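Local atomic coordinates of uncharacterized protein (Brachypodium distachyon, PDB entry 4ME2), a protein that is a chloroplast pentatricopeptide repeat protein built of helix-turn-helix repeats and binds RNA, probably in a sequence-specific way, with group II introns as targets. Residues A138-V143 with K181-A186; E166-L171 with G198-D203. One frame throughout, in Å; residues are numbered along the deposited sequence.

Contact 1. Residues A138-V143 with K181-A186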
loop_
_atom_site.group_PDB
_atom_site.type_symbol
_atom_site.label_atom_id
_atom_site.label_comp_id
_atom_site.label_asym_id
_atom_site.label_seq_id
_atom_site.Cartn_x
_atom_site.Cartn_y
_atom_site.Cartn_z
ATOM N N ALA A 138 -4.289 5.129 8.180
ATOM C CA ALA A 138 -3.132 5.405 7.330
ATOM C C ALA A 138 -2.969 4.334 6.249
ATOM O O ALA A 138 -2.581 4.644 5.121
ATOM C CB ALA A 138 -1.865 5.548 8.163
ATOM N N VAL A 139 -3.262 3.080 6.596
ATOM C CA VAL A 139 -3.206 1.996 5.608
ATOM C C VAL A 139 -4.302 2.177 4.552
ATOM O O VAL A 139 -4.048 2.016 3.357
ATOM C CB VAL A 139 -3.305 0.597 6.255
ATOM C CG1 VAL A 139 -3.563 -0.467 5.198
ATOM C CG2 VAL A 139 -2.032 0.268 7.018
ATOM N N ASP A 140 -5.520 2.512 4.974
ATOM C CA ASP A 140 -6.600 2.732 4.008
ATOM C C ASP A 140 -6.242 3.856 3.041
ATOM O O ASP A 140 -6.525 3.766 1.840
ATOM C CB ASP A 140 -7.923 3.069 4.702
ATOM C CG ASP A 140 -8.482 1.919 5.510
ATOM O OD1 ASP A 140 -7.965 0.783 5.430
ATOM O OD2 ASP A 140 -9.459 2.173 6.246
ATOM N N ALA A 141 -5.631 4.912 3.580
ATOM C CA ALA A 141 -5.213 6.053 2.780
ATOM C C ALA A 141 -4.107 5.672 1.795
ATOM O O ALA A 141 -4.114 6.132 0.653
ATOM C CB ALA A 141 -4.777 7.215 3.670
ATOM N N LEU A 142 -3.181 4.820 2.230
ATOM C CA LEU A 142 -2.113 4.344 1.349
ATOM C C LEU A 142 -2.694 3.584 0.155
ATOM O O LEU A 142 -2.214 3.732 -0.977
ATOM C CB LEU A 142 -1.123 3.468 2.123
ATOM C CG LEU A 142 0.015 2.827 1.313
ATOM C CD1 LEU A 142 0.882 3.893 0.655
ATOM C CD2 LEU A 142 0.844 1.907 2.194
ATOM N N VAL A 143 -3.734 2.789 0.406
ATOM C CA VAL A 143 -4.386 2.033 -0.660
ATOM C C VAL A 143 -5.088 2.963 -1.651
ATOM O O VAL A 143 -4.992 2.763 -2.860
ATOM C CB VAL A 143 -5.332 0.946 -0.112
ATOM C CG1 VAL A 143 -6.201 0.376 -1.221
ATOM C CG2 VAL A 143 -4.518 -0.160 0.538
ATOM N N LYS A 181 -4.761 -7.995 7.927
ATOM C CA LYS A 181 -4.746 -6.846 8.832
ATOM C C LYS A 181 -6.131 -6.319 9.164
ATOM O O LYS A 181 -6.256 -5.361 9.929
ATOM C CB LYS A 181 -3.903 -5.716 8.253
ATOM C CG LYS A 181 -2.444 -5.814 8.628
ATOM C CD LYS A 181 -2.251 -5.551 10.110
ATOM C CE LYS A 181 -0.864 -5.985 10.510
ATOM N NZ LYS A 181 -0.686 -5.971 11.982
ATOM N N GLY A 182 -7.162 -6.942 8.599
ATOM C CA GLY A 182 -8.548 -6.544 8.852
ATOM C C GLY A 182 -9.043 -5.348 8.057
ATOM O O GLY A 182 -10.101 -4.791 8.365
ATOM N N ARG A 183 -8.308 -4.962 7.017
ATOM C CA ARG A 183 -8.671 -3.779 6.241
ATOM C C ARG A 183 -9.506 -4.186 5.034
ATOM O O ARG A 183 -9.035 -4.197 3.888
ATOM C CB ARG A 183 -7.428 -2.965 5.847
ATOM C CG ARG A 183 -6.504 -2.577 7.005
ATOM C CD ARG A 183 -7.229 -2.032 8.232
ATOM N NE ARG A 183 -8.184 -0.972 7.913
ATOM C CZ ARG A 183 -9.277 -0.714 8.630
ATOM N NH1 ARG A 183 -9.560 -1.436 9.711
ATOM N NH2 ARG A 183 -10.094 0.267 8.265
ATOM N N ALA A 184 -10.763 -4.511 5.316
ATOM C CA ALA A 184 -11.660 -5.129 4.346
ATOM C C ALA A 184 -12.029 -4.213 3.193
ATOM O O ALA A 184 -11.967 -4.615 2.030
ATOM C CB ALA A 184 -12.913 -5.629 5.043
ATOM N N ARG A 185 -12.427 -2.988 3.516
ATOM C CA ARG A 185 -12.797 -2.025 2.487
ATOM C C ARG A 185 -11.622 -1.738 1.549
ATOM O O ARG A 185 -11.800 -1.685 0.327
ATOM C CB ARG A 185 -13.314 -0.731 3.131
ATOM C CG ARG A 185 -13.730 0.350 2.142
ATOM C CD ARG A 185 -14.798 -0.132 1.171
ATOM N NE ARG A 185 -16.013 -0.578 1.851
ATOM C CZ ARG A 185 -16.986 -1.276 1.277
ATOM N NH1 ARG A 185 -16.902 -1.619 -0.002
ATOM N NH2 ARG A 185 -18.048 -1.636 1.990
ATOM N N ALA A 186 -10.436 -1.551 2.128
ATOM C CA ALA A 186 -9.210 -1.343 1.350
ATOM C C ALA A 186 -8.944 -2.515 0.399
ATOM O O ALA A 186 -8.643 -2.306 -0.779
ATOM C CB ALA A 186 -8.014 -1.100 2.266
HETATM O O HOH W 1 -10.104 -1.108 4.990
#
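R183 reaches over to D140 and holds its carboxylate with two nitrogens. The arginine stands at the N-cap position of helix 184-197, just after G182. G182 ends the preceding helix in a Schellman motif, with positive phi. From the backbone, R183 CB comes first, 3.8 Å from D140 OD1. R183 CG follows and lies 4.0 Å from V139 CG1. CG is anti to the carbonyl carbon (chi1 -53°), and the chain then bends at chi2 and chi3. R183 CD lies 4.0 Å from D140 OD1. These bends bring the guanidinium side-on to the carboxylate. R183 NE donates to D140 OD1 at 3.0 Å in a nearly straight bond, from the syn side but 26° out of the carboxylate plane. R183 NH2 donates to the syn lone pair of D140 OD2 at 2.8 Å. The two flat groups are 27° apart, so the salt bridge is slightly twisted. Two bonds fix the rotation of the carboxylate.

D140 OD1 also takes a bond from a water, which in turn accepts from A186 N in the first turn of the helix. Beside this polar pair, V143 CG2 packs on A186 CB at 4.0 Å.

The contact joins helix 133-151 to the start of helix 184-197; helix 168-180 lies between them in the chain. L178 of that helix touches V139, V143, R183 and A186, while W98 of helix 98-109 packs against V139.

Contact 2. Residues E166-L171 with G198-D203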
loop_
_atom_site.group_PDB
_atom_site.type_symbol
_atom_site.label_atom_id
_atom_site.label_comp_id
_atom_site.label_asym_id
_atom_site.label_seq_id
_atom_site.Cartn_x
_atom_site.Cartn_y
_atom_site.Cartn_z
ATOM N N GLU A 166 -0.666 -5.631 -14.782
ATOM C CA GLU A 166 -0.221 -5.664 -13.384
ATOM C C GLU A 166 0.323 -7.021 -12.945
ATOM O O GLU A 166 -0.225 -8.062 -13.312
ATOM C CB GLU A 166 -1.369 -5.257 -12.454
ATOM C CG GLU A 166 -0.935 -4.972 -11.025
ATOM C CD GLU A 166 -0.072 -3.728 -10.914
ATOM O OE1 GLU A 166 -0.193 -2.835 -11.780
ATOM O OE2 GLU A 166 0.729 -3.646 -9.963
ATOM N N ASP A 167 1.392 -6.999 -12.148
ATOM C CA ASP A 167 1.949 -8.217 -11.560
ATOM C C ASP A 167 0.975 -8.802 -10.531
ATOM O O ASP A 167 0.931 -8.370 -9.372
ATOM C CB ASP A 167 3.326 -7.951 -10.936
ATOM C CG ASP A 167 3.981 -9.213 -10.380
ATOM O OD1 ASP A 167 3.264 -10.135 -9.937
ATOM O OD2 ASP A 167 5.226 -9.286 -10.375
ATOM N N VAL A 168 0.206 -9.793 -10.974
ATOM C CA VAL A 168 -0.843 -10.407 -10.161
ATOM C C VAL A 168 -0.315 -10.963 -8.841
ATOM O O VAL A 168 -0.983 -10.859 -7.812
ATOM C CB VAL A 168 -1.600 -11.501 -10.945
ATOM C CG1 VAL A 168 -2.474 -12.337 -10.019
ATOM C CG2 VAL A 168 -2.439 -10.871 -12.050
ATOM N N TYR A 169 0.881 -11.544 -8.868
ATOM C CA TYR A 169 1.474 -12.097 -7.653
ATOM C C TYR A 169 1.676 -11.014 -6.593
ATOM O O TYR A 169 1.293 -11.188 -5.436
ATOM C CB TYR A 169 2.797 -12.809 -7.961
ATOM C CG TYR A 169 3.557 -13.231 -6.728
ATOM C CD1 TYR A 169 3.261 -14.428 -6.074
ATOM C CD2 TYR A 169 4.574 -12.431 -6.211
ATOM C CE1 TYR A 169 3.953 -14.813 -4.939
ATOM C CE2 TYR A 169 5.272 -12.809 -5.078
ATOM C CZ TYR A 169 4.961 -13.998 -4.449
ATOM O OH TYR A 169 5.655 -14.373 -3.324
ATOM N N LYS A 170 2.266 -9.896 -6.995
ATOM C CA LYS A 170 2.487 -8.785 -6.077
ATOM C C LYS A 170 1.169 -8.136 -5.662
ATOM O O LYS A 170 0.997 -7.759 -4.499
ATOM C CB LYS A 170 3.424 -7.756 -6.700
ATOM C CG LYS A 170 4.847 -8.256 -6.861
ATOM C CD LYS A 170 5.695 -7.252 -7.621
ATOM C CE LYS A 170 7.117 -7.234 -7.085
ATOM N NZ LYS A 170 7.953 -6.260 -7.842
ATOM N N LEU A 171 0.238 -8.012 -6.601
ATOM C CA LEU A 171 -1.079 -7.469 -6.273
ATOM C C LEU A 171 -1.784 -8.352 -5.246
ATOM O O LEU A 171 -2.439 -7.852 -4.322
ATOM C CB LEU A 171 -1.938 -7.324 -7.530
ATOM C CG LEU A 171 -3.253 -6.562 -7.347
ATOM C CD1 LEU A 171 -2.990 -5.079 -7.120
ATOM C CD2 LEU A 171 -4.171 -6.778 -8.540
ATOM N N GLY A 198 -10.630 -3.223 -13.796
ATOM C CA GLY A 198 -9.399 -3.062 -14.564
ATOM C C GLY A 198 -9.089 -4.260 -15.434
ATOM O O GLY A 198 -8.024 -4.334 -16.056
ATOM N N GLY A 199 -10.019 -5.210 -15.461
ATOM C CA GLY A 199 -9.886 -6.406 -16.280
ATOM C C GLY A 199 -8.564 -7.123 -16.101
ATOM O O GLY A 199 -8.026 -7.683 -17.054
ATOM N N CYS A 200 -8.028 -7.096 -14.884
ATOM C CA CYS A 200 -6.813 -7.840 -14.578
ATOM C C CYS A 200 -7.177 -9.310 -14.391
ATOM O O CYS A 200 -7.868 -9.666 -13.435
ATOM C CB CYS A 200 -6.136 -7.275 -13.325
ATOM S SG CYS A 200 -4.502 -7.955 -12.946
ATOM N N GLU A 201 -6.737 -10.160 -15.317
ATOM C CA GLU A 201 -7.030 -11.595 -15.230
ATOM C C GLU A 201 -6.279 -12.239 -14.075
ATOM O O GLU A 201 -5.049 -12.247 -14.045
ATOM C CB GLU A 201 -6.728 -12.323 -16.552
ATOM C CG GLU A 201 -7.956 -12.771 -17.343
ATOM C CD GLU A 201 -8.183 -14.281 -17.338
ATOM O OE1 GLU A 201 -7.240 -15.035 -17.008
ATOM O OE2 GLU A 201 -9.307 -14.715 -17.677
ATOM N N VAL A 202 -7.031 -12.767 -13.116
ATOM C CA VAL A 202 -6.460 -13.247 -11.863
ATOM C C VAL A 202 -6.716 -14.747 -11.662
ATOM O O VAL A 202 -7.435 -15.368 -12.446
ATOM C CB VAL A 202 -6.994 -12.407 -10.681
ATOM C CG1 VAL A 202 -8.329 -12.947 -10.190
ATOM C CG2 VAL A 202 -5.966 -12.331 -9.565
ATOM N N ASP A 203 -6.129 -15.317 -10.613
ATOM C CA ASP A 203 -6.177 -16.759 -10.362
ATOM C C ASP A 203 -7.290 -17.139 -9.384
ATOM O O ASP A 203 -7.941 -16.270 -8.802
ATOM C CB ASP A 203 -4.815 -17.239 -9.827
ATOM C CG ASP A 203 -4.803 -18.723 -9.463
ATOM O OD1 ASP A 203 -5.207 -19.555 -10.306
ATOM O OD2 ASP A 203 -4.390 -19.058 -8.331
#
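The backbones of V168 and V202 come closest here, with CA atoms 6.5 Å apart, and E166 and C200 face each other at 7.0 Å. No hydrogen bond joins the two segments. This is apolar packing in a helix-turn-helix repeat protein: the start of helix 168-180 meets the loop between helix 184-197 and helix 204-216.

V168 carries the contact with both of its methyl groups. CG1 is anti to the backbone N (chi1 168°), and CG2 is anti to the carbonyl carbon. The two branches therefore reach different residues of the loop. V168 CG2 rests on C200 SG at 3.7 Å and also approaches the backbone oxygen E201 O at 3.6 Å. The V168 and V202 side chains cross at about a right angle. The sulfur of C200 also lies near the root of the E166 side chain, at 4.2 Å from E166 CB. Beyond CB the E166 chain bends at chi2 and leads away from the loop, and its carboxylate forms a salt bridge with K150.

Each segment holds the N-cap residue of a helix. D203 is the N-cap of helix 204-216 and its OD2 accepts from Y205 N. D167 is the N-cap of helix 168-180. Its OD1 takes K170 N at 3.1 Å from well above the carboxylate plane. Deeper in, L171 packs on V190 and A194 of helix 184-197, and V202 on V195. The closest approach between the two segments is V168 CG1 to V202 CG2, at 3.5 Å.

Overall arrangement
From the N terminus, the chain first passes helices 47-59 to 118-126, which contribute no segment to either contact, although helices 98-109 and 118-126 pack against them. It then reaches 138-143 on helix 133-151, where contact 1 opens. Contact 2 opens at 166-171, at the start of helix 168-180. Contact 1 closes at 181-186, after 37 intervening residues, and contact 2 at 198-203, after 26. The segments alternate, so the two closures cross and neither nests in the other. Their centres are 19 Å apart. Helices 168-180 and 184-197 link them: contact 1 ties the turn between these helices to helix 133-151, and contact 2 ties the beginning of the first to the loop after the second.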